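Local coordinates for protein (tenascin) (Gallus gallus, PDB 1QR4) that forms part of an extracellular-matrix adhesion protein, its paired fibronectin type III domains spanning regions that bind heparin and contactin, at residues E70-L75 against P86-G91. Sequence-based numbering, arbitrary orientation.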
# COMPACT_ATOMS: atom_id res chain seq x y z
N GLU A 70 -8.22 6.09 3.43
CA GLU A 70 -9.48 5.44 3.14
C GLU A 70 -10.27 6.24 2.12
O GLU A 70 -10.23 7.45 2.11
CB GLU A 70 -10.28 5.26 4.42
CG GLU A 70 -11.59 4.50 4.22
CD GLU A 70 -12.25 4.13 5.53
OE1 GLU A 70 -12.42 5.03 6.39
OE2 GLU A 70 -12.59 2.94 5.70
N TYR A 71 -10.98 5.54 1.24
CA TYR A 71 -11.79 6.18 0.21
C TYR A 71 -13.23 5.66 0.17
O TYR A 71 -13.49 4.47 0.33
CB TYR A 71 -11.20 5.96 -1.18
CG TYR A 71 -9.90 6.66 -1.44
CD1 TYR A 71 -8.68 6.04 -1.18
CD2 TYR A 71 -9.88 7.93 -2.00
CE1 TYR A 71 -7.48 6.66 -1.47
CE2 TYR A 71 -8.68 8.56 -2.30
CZ TYR A 71 -7.49 7.91 -2.03
OH TYR A 71 -6.29 8.53 -2.31
N THR A 72 -14.17 6.57 -0.07
CA THR A 72 -15.55 6.17 -0.19
C THR A 72 -15.69 6.00 -1.69
O THR A 72 -15.52 6.96 -2.44
CB THR A 72 -16.50 7.26 0.31
OG1 THR A 72 -16.27 7.48 1.71
CG2 THR A 72 -17.95 6.85 0.10
N ILE A 73 -15.92 4.77 -2.14
CA ILE A 73 -16.07 4.52 -3.56
C ILE A 73 -17.51 4.20 -3.90
O ILE A 73 -18.14 3.37 -3.25
CB ILE A 73 -15.16 3.33 -4.03
CG1 ILE A 73 -13.70 3.62 -3.70
CG2 ILE A 73 -15.27 3.15 -5.55
CD1 ILE A 73 -12.79 2.40 -3.74
N SER A 74 -18.02 4.87 -4.93
CA SER A 74 -19.38 4.64 -5.41
C SER A 74 -19.46 4.55 -6.93
O SER A 74 -18.90 5.36 -7.67
CB SER A 74 -20.36 5.69 -4.87
OG SER A 74 -19.96 7.00 -5.22
N LEU A 75 -20.17 3.52 -7.37
CA LEU A 75 -20.35 3.26 -8.78
C LEU A 75 -21.83 3.40 -9.11
O LEU A 75 -22.69 3.02 -8.32
CB LEU A 75 -19.90 1.84 -9.10
CG LEU A 75 -19.88 1.49 -10.57
CD1 LEU A 75 -18.82 2.31 -11.28
CD2 LEU A 75 -19.59 0.04 -10.69
N PRO A 86 -26.79 4.59 -6.48
CA PRO A 86 -25.36 4.37 -6.21
C PRO A 86 -25.07 3.13 -5.39
O PRO A 86 -25.79 2.83 -4.43
CB PRO A 86 -24.96 5.60 -5.40
CG PRO A 86 -26.00 6.62 -5.74
CD PRO A 86 -27.26 5.81 -5.79
N THR A 87 -24.03 2.41 -5.79
CA THR A 87 -23.59 1.24 -5.06
C THR A 87 -22.32 1.74 -4.37
O THR A 87 -21.41 2.25 -5.02
CB THR A 87 -23.31 0.09 -6.00
OG1 THR A 87 -24.46 -0.10 -6.82
CG2 THR A 87 -23.06 -1.18 -5.22
N THR A 88 -22.28 1.65 -3.04
CA THR A 88 -21.14 2.18 -2.31
C THR A 88 -20.36 1.24 -1.40
O THR A 88 -20.92 0.31 -0.81
CB THR A 88 -21.57 3.40 -1.49
OG1 THR A 88 -22.02 4.44 -2.37
CG2 THR A 88 -20.43 3.93 -0.64
N ILE A 89 -19.05 1.49 -1.33
CA ILE A 89 -18.14 0.75 -0.48
C ILE A 89 -16.98 1.66 -0.10
O ILE A 89 -16.75 2.71 -0.71
CB ILE A 89 -17.48 -0.49 -1.16
CG1 ILE A 89 -16.70 -0.08 -2.40
CG2 ILE A 89 -18.49 -1.57 -1.43
CD1 ILE A 89 -15.51 -0.96 -2.71
N LYS A 90 -16.23 1.20 0.90
CA LYS A 90 -15.06 1.90 1.38
C LYS A 90 -13.86 0.99 1.22
O LYS A 90 -13.93 -0.23 1.38
CB LYS A 90 -15.23 2.30 2.84
CG LYS A 90 -16.24 3.41 3.06
CD LYS A 90 -16.33 3.80 4.52
CE LYS A 90 -17.31 4.94 4.72
NZ LYS A 90 -18.66 4.59 4.19
N GLY A 91 -12.75 1.60 0.85
CA GLY A 91 -11.52 0.87 0.67
C GLY A 91 -10.39 1.81 1.01
O GLY A 91 -10.38 2.98 0.60
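Tyr-71, Ile-73 and Leu-75 pair through their backbones with Gly-91, Ile-89 and Thr-87, forming the antiparallel F-G hairpin of a fibronectin type III beta sandwich. In its four-stranded sheet, strand 87-92 is one of the two edge strands within this chain, and strand 70-78 lies between it and strand 36-42. Within each of the three pairs both residues donate one N-H and accept one, six backbone bonds in all; Thr-87 N to Leu-75 O, at 2.9 Å, is almost straight (173° at the hydrogen). Between these rungs, Thr-72 faces Lys-90 and Ser-74 faces Thr-88 as non-hydrogen-bonded pairs.

The inward face is largely apolar. Ile-73 and Leu-75 reach Leu-25 and Trp-27 of the opposing sheet, while Ile-89 meets Leu-13 and Val-15; across the hairpin, Ile-73 CB lies 4.1 Å from Ile-89 CG1. Thr-87 sits at the end of this face, its OG1 hydrogen-bonded to Pro-10 O. Tyr-71 is buried and leans away from its partner strand, and its OH hydrogen-bonds to Asp-66 N, as in the tyrosine corner of Greek-key sandwiches. Gly-91, lacking a side chain, brings only backbone to this face, and its O sits at the edge of the Tyr-71 ring.

Beta-branched Thr-72 and Thr-88 suit the extended backbone of the outer face. With OG1 beside the backbone N in both (chi1 -63°), each CG2 lies anti to that N, and the two methyls meet obliquely, Thr-72 CG2 to Thr-88 CG2 at 3.9 Å. Lys-90, part of a putative heparin-binding site, runs beside Thr-72, and its basic end would be consistent with binding an anionic sugar chain. Glu-70 reaches obliquely across Lys-90, its OE2 3.9 Å from Lys-90 CB, yet OE2 remains 6.5 Å from Lys-90 NZ, too far for a salt bridge.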